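Local coordinates for protein alpha-glucosidase YIHQ (PDB 5AEE) that hydrolyses sulfoquinovosyl diacylglycerides and simpler sulfoquinovosides such as sulfoquinovosyl glycerol, releasing sulfoquinovose for bacterial sulfoglycolysis, at residues Ser151-Gly156 with Trp179-Gln184; Phe406-Pro411 with Phe453-Ser458; Ala470-Val475 with Gly506-Leu511. The protein carries 1 engineered substitution. One frame throughout, in Å; residues are numbered along the deposited sequence.

From the N terminus the three contacts follow one another in series, none nested and none crossing. Interaction 1 closes a loop that carries helix 162-171, within the N-terminal galactose mutarotase-like region. Interaction 2 then joins the ends of two barrel strands, 401-404 and 451-454, across a connection that includes helix 422-443, and interaction 3 does the same beyond strands 468-469 and 501-505, enclosing helix 486-495. Interactions 1 and 2 meet through a probable hydrogen bond from Gly457 N to Phe181 O. A calcium ion bound by Gln153, Gly154, Asn472 and Asp481 links interactions 1 and 3. All three touch the bound sulfoquinovoside, so the N-terminal domain helps build the mouth of the barrel pocket.

Interaction 1 of 3, residues Ser151-Gly156 with Trp179-Gln184; sequences SEQGVG and WTFFPQ. With CA (calcium ion), chain C; NSQ (4-nitrophenyl alpha-D-6-sulfoquinovoside), chain E.
The indole of Trp179 and the ring of Phe181 both slant against the loop 151-156, presenting neither a clean face nor a clean edge to it. Against the six-membered part of the indole comes the carbonyl of Glu152, its O 3.0 Å from Trp179 CE3. Further along, Gln153 CB meets Phe181 CE2 obliquely at 3.6 Å. The backbones are tied by Ser151 N, which donates to Thr180 O at 3.1 Å. Small and polar, Ser151 suits its place: OG, held between its own N and carbonyl carbon (chi1 69°), donates to Glu152 O at 2.8 Å and accepts from a water that itself accepts from Thr180 N. Thr180 OG1 closes an ST turn with Phe182 N and bonds to Glu134 O. Gly154 adopts a backbone shape in which a CB would strike the preceding carbonyl. Its own O binds calcium at 2.3 Å, while Glu152 reaches toward the nitrophenyl ring and forms a salt bridge to Arg455. The arrangement is a calcium-binding loop of the N-terminal domain, bordering the glycoside hydrolase family 31 active site.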
loop_
_atom_site.group_PDB
_atom_site.type_symbol
_atom_site.label_atom_id
_atom_site.label_comp_id
_atom_site.label_asym_id
_atom_site.label_seq_id
_atom_site.Cartn_x
_atom_site.Cartn_y
_atom_site.Cartn_z
ATOM N N SER A 151 -1.808 0.558 10.680
ATOM C CA SER A 151 -1.028 0.018 11.746
ATOM C C SER A 151 0.020 -0.892 11.154
ATOM O O SER A 151 0.127 -1.032 9.918
ATOM C CB SER A 151 -1.949 -0.862 12.688
ATOM O OG SER A 151 -2.390 -2.057 12.046
ATOM N N GLU A 152 0.756 -1.594 12.032
ATOM C CA GLU A 152 1.508 -2.775 11.554
ATOM C C GLU A 152 0.592 -3.779 10.921
ATOM O O GLU A 152 -0.566 -3.969 11.278
ATOM C CB GLU A 152 2.326 -3.483 12.630
ATOM C CG GLU A 152 3.275 -2.616 13.421
ATOM C CD GLU A 152 4.163 -1.726 12.544
ATOM O OE1 GLU A 152 4.925 -2.274 11.724
ATOM O OE2 GLU A 152 4.030 -0.461 12.657
ATOM N N GLN A 153 1.119 -4.385 9.904
ATOM C CA GLN A 153 0.353 -5.264 9.019
ATOM C C GLN A 153 0.015 -6.671 9.606
ATOM O O GLN A 153 -0.836 -7.365 9.075
ATOM C CB GLN A 153 1.154 -5.365 7.763
ATOM C CG GLN A 153 0.468 -5.984 6.610
ATOM C CD GLN A 153 1.113 -7.261 6.208
ATOM O OE1 GLN A 153 1.925 -7.878 6.939
ATOM N NE2 GLN A 153 0.708 -7.720 5.061
ATOM N N GLY A 154 0.661 -7.066 10.703
ATOM C CA GLY A 154 0.480 -8.404 11.223
ATOM C C GLY A 154 1.597 -9.344 10.836
ATOM O O GLY A 154 2.098 -9.314 9.723
ATOM N N VAL A 155 1.914 -10.246 11.753
ATOM C CA VAL A 155 2.812 -11.358 11.507
ATOM C C VAL A 155 2.000 -12.639 11.510
ATOM O O VAL A 155 1.673 -13.130 12.580
ATOM C CB VAL A 155 3.909 -11.446 12.586
ATOM C CG1 VAL A 155 4.719 -12.708 12.411
ATOM C CG2 VAL A 155 4.784 -10.191 12.545
ATOM N N GLY A 156 1.684 -13.177 10.326
ATOM C CA GLY A 156 0.769 -14.348 10.233
ATOM C C GLY A 156 -0.606 -13.944 9.735
ATOM O O GLY A 156 -1.087 -14.427 8.690
ATOM N N TRP A 179 -5.729 -6.013 8.716
ATOM C CA TRP A 179 -4.656 -5.174 9.223
ATOM C C TRP A 179 -3.836 -4.751 8.014
ATOM O O TRP A 179 -3.576 -5.539 7.128
ATOM C CB TRP A 179 -3.738 -5.832 10.209
ATOM C CG TRP A 179 -4.279 -5.970 11.571
ATOM C CD1 TRP A 179 -5.567 -6.247 11.910
ATOM C CD2 TRP A 179 -3.536 -5.968 12.790
ATOM N NE1 TRP A 179 -5.684 -6.376 13.264
ATOM C CE2 TRP A 179 -4.463 -6.192 13.841
ATOM C CE3 TRP A 179 -2.195 -5.781 13.105
ATOM C CZ2 TRP A 179 -4.100 -6.204 15.175
ATOM C CZ3 TRP A 179 -1.831 -5.779 14.432
ATOM C CH2 TRP A 179 -2.799 -6.023 15.452
ATOM N N THR A 180 -3.475 -3.491 8.013
ATOM C CA THR A 180 -2.649 -2.947 6.950
ATOM C C THR A 180 -2.131 -1.578 7.343
ATOM O O THR A 180 -2.752 -0.894 8.114
ATOM C CB THR A 180 -3.440 -2.931 5.582
ATOM O OG1 THR A 180 -2.632 -2.306 4.602
ATOM C CG2 THR A 180 -4.637 -2.161 5.706
ATOM N N PHE A 181 -0.952 -1.226 6.816
ATOM C CA PHE A 181 -0.339 0.060 6.956
ATOM C C PHE A 181 -0.862 1.076 5.917
ATOM O O PHE A 181 -0.510 2.258 5.955
ATOM C CB PHE A 181 1.211 -0.055 6.831
ATOM C CG PHE A 181 1.639 -1.072 5.896
ATOM C CD1 PHE A 181 1.313 -0.985 4.545
ATOM C CD2 PHE A 181 2.371 -2.145 6.331
ATOM C CE1 PHE A 181 1.705 -1.987 3.678
ATOM C CE2 PHE A 181 2.765 -3.116 5.482
ATOM C CZ PHE A 181 2.442 -3.050 4.142
ATOM N N PHE A 182 -1.686 0.619 4.970
ATOM C CA PHE A 182 -2.314 1.514 3.983
ATOM C C PHE A 182 -3.783 1.174 3.800
ATOM O O PHE A 182 -4.191 0.793 2.722
ATOM C CB PHE A 182 -1.575 1.364 2.667
ATOM C CG PHE A 182 -1.820 2.409 1.631
ATOM C CD1 PHE A 182 -2.902 3.301 1.621
ATOM C CD2 PHE A 182 -0.893 2.489 0.565
ATOM C CE1 PHE A 182 -3.057 4.218 0.612
ATOM C CE2 PHE A 182 -1.043 3.430 -0.437
ATOM C CZ PHE A 182 -2.138 4.298 -0.425
ATOM N N PRO A 183 -4.572 1.348 4.851
ATOM C CA PRO A 183 -6.012 1.274 4.643
ATOM C C PRO A 183 -6.372 2.624 4.019
ATOM O O PRO A 183 -5.677 3.599 4.221
ATOM C CB PRO A 183 -6.524 1.118 6.067
ATOM C CG PRO A 183 -5.563 1.940 6.908
ATOM C CD PRO A 183 -4.242 1.905 6.184
ATOM N N GLN A 184 -7.407 2.663 3.226
ATOM C CA GLN A 184 -7.957 3.903 2.691
ATOM C C GLN A 184 -9.454 3.857 2.542
ATOM O O GLN A 184 -10.000 2.852 2.088
ATOM C CB GLN A 184 -7.362 4.215 1.339
ATOM C CG GLN A 184 -7.624 5.639 0.963
ATOM C CD GLN A 184 -6.855 6.072 -0.247
ATOM O OE1 GLN A 184 -5.626 5.996 -0.250
ATOM N NE2 GLN A 184 -7.584 6.558 -1.292
HETATM CA CA CA C . 3.371 -9.380 7.774
HETATM O O12 NSQ E . 12.883 -0.874 11.630
HETATM S S10 NSQ E . 14.147 -1.301 10.984
HETATM O O13 NSQ E . 15.322 -0.411 11.122
HETATM O O11 NSQ E . 14.406 -2.679 11.397
HETATM C C6 NSQ E . 13.919 -1.324 9.278
HETATM C C5 NSQ E . 12.833 -2.256 8.759
HETATM O O5 NSQ E . 11.586 -1.557 9.073
HETATM C C1 NSQ E . 10.410 -2.062 8.517
HETATM C C2 NSQ E . 10.549 -2.276 6.994
HETATM O O2 NSQ E . 9.311 -2.758 6.550
HETATM C C3 NSQ E . 11.730 -3.186 6.730
HETATM O O3 NSQ E . 11.909 -3.453 5.355
HETATM C C4 NSQ E . 13.007 -2.583 7.265
HETATM O O4 NSQ E . 14.092 -3.538 7.064
HETATM O O1 NSQ E . 10.202 -3.296 9.202
HETATM C C25 NSQ E . 9.748 -3.218 10.459
HETATM C C26 NSQ E . 8.509 -2.605 10.707
HETATM C C27 NSQ E . 8.101 -2.479 12.003
HETATM C C28 NSQ E . 8.867 -3.018 13.030
HETATM N N32 NSQ E . 8.429 -2.819 14.354
HETATM O O33 NSQ E . 9.267 -2.943 15.293
HETATM O O34 NSQ E . 7.266 -2.331 14.575
HETATM C C29 NSQ E . 10.100 -3.600 12.747
HETATM C C30 NSQ E . 10.547 -3.709 11.443
HETATM O O HOH W 1 -4.390 -2.186 10.296
HETATM O O HOH W 2 5.274 -10.610 8.461
HETATM O O HOH W 3 4.169 -7.576 9.063
#

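Interaction 2 of 3, residues Phe406-Pro411 with Phe453-Ser458; sequences FGEYLP and FMRAGS. With NSQ (4-nitrophenyl alpha-D-6-sulfoquinovoside), chain E.
Gly407 and Ala456 bring the two backbones to 5.5 Å between CA atoms, and a water spans them, donating to Phe406 O and accepting from Arg455 N. Glycine fits position 407 because a CB there would press on the Ala456 methyl, which already lies 3.4 Å from Phe406 O. Arg455 is the central side chain of the contact. Its CG stands anti to the backbone N (chi1 173°) and the chain runs extended until it bends at the third torsion, bringing the guanidinium under Phe406. NH2 sits 3.2 Å above the plane of the Phe406 ring, over its centre, with the two planes nearly perpendicular: a cation-pi contact in which the guanidinium stands edge-on upon the ring face. NH2 also donates at 2.8 Å to OE2 of Glu408, by similarity an active-site residue, on the syn side of a carboxylate turned 82° from the guanidinium, and NH1 adds a weak second bond to the same oxygen. Opposite the guanidinium face that meets Glu408 OE1 lies the ligand's aryl ring, C26 3.5 Å above the plane. NE also forms a salt bridge to the nucleophile Asp405. A leucine in place of Arg455 would probably leave Glu408 and Asp405 without their shared cationic partner and remove the cation from the face of Phe406. Phe406 CZ meets NSQ C27 at 3.4 Å, and Tyr409 OH donates to nitro oxygen O34 at 3.0 Å. Segment 406-411 follows strand 401-404 and segment 453-458 carries the end of strand 451-454, parallel neighbours in the TIM barrel. Helix 422-443 packs behind them, Pro430 against Ala456 and Trp433 against Met454, while Met454 pairs its backbone with Met467 and Trp469 beside strand 468-469.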
loop_
_atom_site.group_PDB
_atom_site.type_symbol
_atom_site.label_atom_id
_atom_site.label_comp_id
_atom_site.label_asym_id
_atom_site.label_seq_id
_atom_site.Cartn_x
_atom_site.Cartn_y
_atom_site.Cartn_z
ATOM N N PHE A 406 7.713 3.527 7.442
ATOM C CA PHE A 406 6.887 3.863 8.568
ATOM C C PHE A 406 5.938 4.965 8.178
ATOM O O PHE A 406 5.741 5.176 6.983
ATOM C CB PHE A 406 7.657 4.157 9.889
ATOM C CG PHE A 406 8.288 2.966 10.482
ATOM C CD1 PHE A 406 9.543 2.586 10.103
ATOM C CD2 PHE A 406 7.601 2.221 11.453
ATOM C CE1 PHE A 406 10.103 1.422 10.640
ATOM C CE2 PHE A 406 8.178 1.113 12.040
ATOM C CZ PHE A 406 9.400 0.681 11.582
ATOM N N GLY A 407 5.308 5.642 9.145
ATOM C CA GLY A 407 4.155 6.508 8.842
ATOM C C GLY A 407 2.886 5.953 9.515
ATOM O O GLY A 407 1.867 6.658 9.560
ATOM N N GLU A 408 2.940 4.705 9.984
ATOM C CA GLU A 408 1.735 4.016 10.612
ATOM C C GLU A 408 1.687 3.998 12.138
ATOM O O GLU A 408 0.767 3.373 12.754
ATOM C CB GLU A 408 1.656 2.563 10.111
ATOM C CG GLU A 408 2.593 1.538 10.760
ATOM C CD GLU A 408 4.036 1.624 10.302
ATOM O OE1 GLU A 408 4.373 2.490 9.475
ATOM O OE2 GLU A 408 4.826 0.790 10.757
ATOM N N TYR A 409 2.626 4.671 12.774
ATOM C CA TYR A 409 2.894 4.438 14.190
ATOM C C TYR A 409 2.522 5.566 15.077
ATOM O O TYR A 409 2.905 5.523 16.248
ATOM C CB TYR A 409 4.393 4.273 14.395
ATOM C CG TYR A 409 4.959 3.045 15.096
ATOM C CD1 TYR A 409 5.270 1.913 14.356
ATOM C CD2 TYR A 409 5.346 3.077 16.452
ATOM C CE1 TYR A 409 5.897 0.797 14.947
ATOM C CE2 TYR A 409 5.983 1.975 17.059
ATOM C CZ TYR A 409 6.246 0.817 16.288
ATOM O OH TYR A 409 6.900 -0.337 16.798
ATOM N N LEU A 410 1.819 6.583 14.590
ATOM C CA LEU A 410 1.495 7.684 15.451
ATOM C C LEU A 410 0.581 7.251 16.580
ATOM O O LEU A 410 -0.525 6.816 16.321
ATOM C CB LEU A 410 0.824 8.808 14.686
ATOM C CG LEU A 410 0.705 10.094 15.481
ATOM C CD1 LEU A 410 1.983 10.890 15.368
ATOM C CD2 LEU A 410 -0.445 10.946 14.962
ATOM N N PRO A 411 1.023 7.411 17.856
ATOM C CA PRO A 411 0.079 7.107 18.967
ATOM C C PRO A 411 -1.019 8.176 19.086
ATOM O O PRO A 411 -0.828 9.315 18.653
ATOM C CB PRO A 411 0.984 7.093 20.207
ATOM C CG PRO A 411 2.396 7.055 19.660
ATOM C CD PRO A 411 2.388 7.711 18.344
ATOM N N PHE A 453 10.493 4.519 -1.993
ATOM C CA PHE A 453 9.429 3.554 -1.930
ATOM C C PHE A 453 8.944 3.502 -0.538
ATOM O O PHE A 453 9.706 3.635 0.373
ATOM C CB PHE A 453 9.846 2.153 -2.522
ATOM C CG PHE A 453 11.181 1.645 -2.086
ATOM C CD1 PHE A 453 12.330 2.104 -2.689
ATOM C CD2 PHE A 453 11.300 0.714 -1.097
ATOM C CE1 PHE A 453 13.559 1.600 -2.285
ATOM C CE2 PHE A 453 12.523 0.221 -0.680
ATOM C CZ PHE A 453 13.657 0.678 -1.291
ATOM N N MET A 454 7.639 3.281 -0.377
ATOM C CA MET A 454 7.005 3.429 0.898
ATOM C C MET A 454 6.121 2.254 1.191
ATOM O O MET A 454 5.662 1.541 0.302
ATOM C CB MET A 454 6.023 4.678 0.881
ATOM C CG MET A 454 6.836 5.965 0.666
ATOM S SD MET A 454 5.814 7.447 0.848
ATOM C CE MET A 454 5.964 7.655 2.608
ATOM N N ARG A 455 5.872 2.101 2.457
ATOM C CA ARG A 455 5.076 0.960 2.993
ATOM C C ARG A 455 3.742 1.527 3.433
ATOM O O ARG A 455 2.716 1.217 2.836
ATOM C CB ARG A 455 5.884 0.331 4.155
ATOM C CG ARG A 455 5.190 -0.746 4.971
ATOM C CD ARG A 455 6.157 -1.534 5.830
ATOM N NE ARG A 455 6.706 -0.731 6.935
ATOM C CZ ARG A 455 6.243 -0.654 8.161
ATOM N NH1 ARG A 455 5.182 -1.364 8.591
ATOM N NH2 ARG A 455 6.879 0.145 9.013
ATOM N N ALA A 456 3.759 2.348 4.470
ATOM C CA ALA A 456 2.547 3.035 4.910
ATOM C C ALA A 456 2.015 3.974 3.819
ATOM O O ALA A 456 2.793 4.588 3.049
ATOM C CB ALA A 456 2.759 3.778 6.208
ATOM N N GLY A 457 0.710 4.103 3.764
ATOM C CA GLY A 457 0.131 5.100 2.869
ATOM C C GLY A 457 -1.208 5.519 3.362
ATOM O O GLY A 457 -1.723 4.885 4.257
ATOM N N SER A 458 -1.709 6.616 2.778
ATOM C CA SER A 458 -3.042 7.143 3.047
ATOM C C SER A 458 -3.460 7.971 1.836
ATOM O O SER A 458 -2.670 8.159 0.893
ATOM C CB SER A 458 -3.066 7.994 4.356
ATOM O OG SER A 458 -2.278 9.187 4.278
HETATM O O12 NSQ E . 12.883 -0.874 11.630
HETATM S S10 NSQ E . 14.147 -1.301 10.984
HETATM O O13 NSQ E . 15.322 -0.411 11.122
HETATM O O11 NSQ E . 14.406 -2.679 11.397
HETATM C C6 NSQ E . 13.919 -1.324 9.278
HETATM C C5 NSQ E . 12.833 -2.256 8.759
HETATM O O5 NSQ E . 11.586 -1.557 9.073
HETATM C C1 NSQ E . 10.410 -2.062 8.517
HETATM C C2 NSQ E . 10.549 -2.276 6.994
HETATM O O2 NSQ E . 9.311 -2.758 6.550
HETATM C C3 NSQ E . 11.730 -3.186 6.730
HETATM O O3 NSQ E . 11.909 -3.453 5.355
HETATM C C4 NSQ E . 13.007 -2.583 7.265
HETATM O O4 NSQ E . 14.092 -3.538 7.064
HETATM O O1 NSQ E . 10.202 -3.296 9.202
HETATM C C25 NSQ E . 9.748 -3.218 10.459
HETATM C C26 NSQ E . 8.509 -2.605 10.707
HETATM C C27 NSQ E . 8.101 -2.479 12.003
HETATM C C28 NSQ E . 8.867 -3.018 13.030
HETATM N N32 NSQ E . 8.429 -2.819 14.354
HETATM O O33 NSQ E . 9.267 -2.943 15.293
HETATM O O34 NSQ E . 7.266 -2.331 14.575
HETATM C C29 NSQ E . 10.100 -3.600 12.747
HETATM C C30 NSQ E . 10.547 -3.709 11.443
HETATM O O HOH W 4 6.272 4.104 4.488
#

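Interaction 3 of 3, residues Ala470-Val475 with Gly506-Leu511; sequences AGNQNV and GGYTTL. Engineered in segment 470-475: Asn472 (natural residue Asp). With CA (calcium ion), chain C; NSQ (4-nitrophenyl alpha-D-6-sulfoquinovoside), chain E.
Gln473 O accepts two backbone bonds at once, from Tyr508 N and from Thr509 N, each at 2.8 Å, and is thereby gripped by successive amides of the opposing loop. Val475 N in turn donates to Thr509 O at 3.1 Å, making a single beta bridge between Asn474 and Thr509. Gly507 passes so close to the carbonyls of Gln473 and Asn474 that a side chain would collide, and the Val475 methyls pack against Gly506 O and Thr509 O. Gln473 NE2 donates within its own segment, to Ala470 O. Thr510 OG1 gives its hydrogen to Tyr508 O and is also bonded by Asn545.

Thr509 OG1 connects two waters. One bonds to it at 2.7 Å and accepts from Asn472 ND2; the other donates to Asn474 OD1 and is a calcium ligand, as is Asn472 O at 2.3 Å from the ion. Asn472 is an engineered replacement of the natural aspartate. Its amide lies beside the ring of Tyr508, the planes 18° apart and CG 3.3 Å from Tyr508 CD2, with OD1 over one ring face; Tyr508 gets there with CG anti to its N (chi1 174°), and the same face borders the sugar at C3. Both ends of the amide are taken up by the ligand: OD1 accepts from NSQ O2 at 2.8 Å, and ND2 donates to the glycosidic oxygen O1 at 3.0 Å along an almost straight line (174°). An N-H pointing thus at O1 is consistent with the inferred role of the natural aspartate as proton donor to the leaving group, while calcium at Asn472 O and the two bonds to Gln473 O probably fix the backbone from which that side chain reaches out.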
loop_
_atom_site.group_PDB
_atom_site.type_symbol
_atom_site.label_atom_id
_atom_site.label_comp_id
_atom_site.label_asym_id
_atom_site.label_seq_id
_atom_site.Cartn_x
_atom_site.Cartn_y
_atom_site.Cartn_z
ATOM N N ALA A 470 5.276 -3.816 -0.599
ATOM C CA ALA A 470 4.278 -4.585 0.169
ATOM C C ALA A 470 4.594 -4.807 1.665
ATOM O O ALA A 470 3.860 -5.583 2.334
ATOM C CB ALA A 470 4.021 -5.932 -0.505
ATOM N N GLY A 471 5.570 -4.112 2.220
ATOM C CA GLY A 471 5.849 -4.204 3.629
ATOM C C GLY A 471 6.388 -5.591 3.948
ATOM O O GLY A 471 7.017 -6.225 3.121
ATOM N N ASN A 472 6.104 -6.068 5.134
ATOM C CA ASN A 472 6.771 -7.276 5.674
ATOM C C ASN A 472 5.921 -8.497 5.550
ATOM O O ASN A 472 4.949 -8.651 6.312
ATOM C CB ASN A 472 7.085 -7.016 7.144
ATOM C CG ASN A 472 8.110 -5.948 7.360
ATOM O OD1 ASN A 472 8.768 -5.492 6.434
ATOM N ND2 ASN A 472 8.258 -5.554 8.614
ATOM N N GLN A 473 6.243 -9.303 4.551
ATOM C CA GLN A 473 5.809 -10.671 4.471
ATOM C C GLN A 473 6.693 -11.535 5.339
ATOM O O GLN A 473 7.877 -11.385 5.452
ATOM C CB GLN A 473 5.882 -11.243 3.040
ATOM C CG GLN A 473 4.758 -10.745 2.159
ATOM C CD GLN A 473 4.879 -9.302 1.825
ATOM O OE1 GLN A 473 5.847 -8.877 1.156
ATOM N NE2 GLN A 473 3.918 -8.525 2.299
ATOM N N ASN A 474 6.053 -12.546 5.911
ATOM C CA ASN A 474 6.789 -13.651 6.478
ATOM C C ASN A 474 7.584 -14.315 5.436
ATOM O O ASN A 474 7.161 -14.385 4.279
ATOM C CB ASN A 474 5.790 -14.700 7.081
ATOM C CG ASN A 474 5.091 -14.205 8.323
ATOM O OD1 ASN A 474 5.519 -13.255 8.928
ATOM N ND2 ASN A 474 4.072 -14.957 8.807
ATOM N N VAL A 475 8.711 -14.888 5.844
ATOM C CA VAL A 475 9.460 -15.711 4.900
ATOM C C VAL A 475 8.809 -17.119 4.797
ATOM O O VAL A 475 9.465 -18.126 5.016
ATOM C CB VAL A 475 10.946 -15.737 5.308
ATOM C CG1 VAL A 475 11.526 -14.324 5.162
ATOM C CG2 VAL A 475 11.176 -16.286 6.734
ATOM N N GLY A 506 11.957 -12.455 -1.518
ATOM C CA GLY A 506 12.200 -13.383 -0.441
ATOM C C GLY A 506 11.395 -13.124 0.819
ATOM O O GLY A 506 11.466 -13.881 1.743
ATOM N N GLY A 507 10.618 -12.062 0.884
ATOM C CA GLY A 507 9.983 -11.729 2.153
ATOM C C GLY A 507 10.937 -11.111 3.176
ATOM O O GLY A 507 12.183 -10.888 2.908
ATOM N N TYR A 508 10.393 -10.849 4.362
ATOM C CA TYR A 508 11.174 -10.147 5.378
ATOM C C TYR A 508 11.219 -10.802 6.756
ATOM O O TYR A 508 12.309 -11.063 7.262
ATOM C CB TYR A 508 10.671 -8.679 5.529
ATOM C CG TYR A 508 11.327 -7.937 6.652
ATOM C CD1 TYR A 508 12.546 -7.335 6.473
ATOM C CD2 TYR A 508 10.715 -7.839 7.898
ATOM C CE1 TYR A 508 13.134 -6.625 7.521
ATOM C CE2 TYR A 508 11.304 -7.141 8.964
ATOM C CZ TYR A 508 12.521 -6.505 8.762
ATOM O OH TYR A 508 13.175 -5.826 9.818
ATOM N N THR A 509 10.030 -11.118 7.300
ATOM C CA THR A 509 9.858 -11.422 8.663
ATOM C C THR A 509 10.319 -12.834 9.010
ATOM O O THR A 509 9.818 -13.819 8.503
ATOM C CB THR A 509 8.384 -11.264 9.079
ATOM O OG1 THR A 509 7.923 -9.938 8.660
ATOM C CG2 THR A 509 8.259 -11.475 10.664
ATOM N N THR A 510 11.286 -12.884 9.913
ATOM C CA THR A 510 12.108 -14.062 10.197
ATOM C C THR A 510 12.036 -14.151 11.718
ATOM O O THR A 510 12.794 -13.507 12.447
ATOM C CB THR A 510 13.551 -13.797 9.760
ATOM O OG1 THR A 510 13.531 -13.256 8.443
ATOM C CG2 THR A 510 14.322 -15.076 9.785
ATOM N N LEU A 511 11.039 -14.905 12.200
ATOM C CA LEU A 511 10.741 -15.004 13.614
ATOM C C LEU A 511 10.310 -16.435 13.836
ATOM O O LEU A 511 9.807 -17.111 12.915
ATOM C CB LEU A 511 9.574 -14.104 13.996
ATOM C CG LEU A 511 9.790 -12.619 13.907
ATOM C CD1 LEU A 511 8.526 -11.900 14.264
ATOM C CD2 LEU A 511 10.929 -12.211 14.809
HETATM CA CA CA C . 3.371 -9.380 7.774
HETATM O O12 NSQ E . 12.883 -0.874 11.630
HETATM S S10 NSQ E . 14.147 -1.301 10.984
HETATM O O13 NSQ E . 15.322 -0.411 11.122
HETATM O O11 NSQ E . 14.406 -2.679 11.397
HETATM C C6 NSQ E . 13.919 -1.324 9.278
HETATM C C5 NSQ E . 12.833 -2.256 8.759
HETATM O O5 NSQ E . 11.586 -1.557 9.073
HETATM C C1 NSQ E . 10.410 -2.062 8.517
HETATM C C2 NSQ E . 10.549 -2.276 6.994
HETATM O O2 NSQ E . 9.311 -2.758 6.550
HETATM C C3 NSQ E . 11.730 -3.186 6.730
HETATM O O3 NSQ E . 11.909 -3.453 5.355
HETATM C C4 NSQ E . 13.007 -2.583 7.265
HETATM O O4 NSQ E . 14.092 -3.538 7.064
HETATM O O1 NSQ E . 10.202 -3.296 9.202
HETATM C C25 NSQ E . 9.748 -3.218 10.459
HETATM C C26 NSQ E . 8.509 -2.605 10.707
HETATM C C27 NSQ E . 8.101 -2.479 12.003
HETATM C C28 NSQ E . 8.867 -3.018 13.030
HETATM N N32 NSQ E . 8.429 -2.819 14.354
HETATM O O33 NSQ E . 9.267 -2.943 15.293
HETATM O O34 NSQ E . 7.266 -2.331 14.575
HETATM C C29 NSQ E . 10.100 -3.600 12.747
HETATM C C30 NSQ E . 10.547 -3.709 11.443
HETATM O O HOH W 5 7.250 -7.988 10.376
HETATM O O HOH W 2 5.274 -10.610 8.461
HETATM O O HOH W 3 4.169 -7.576 9.063
#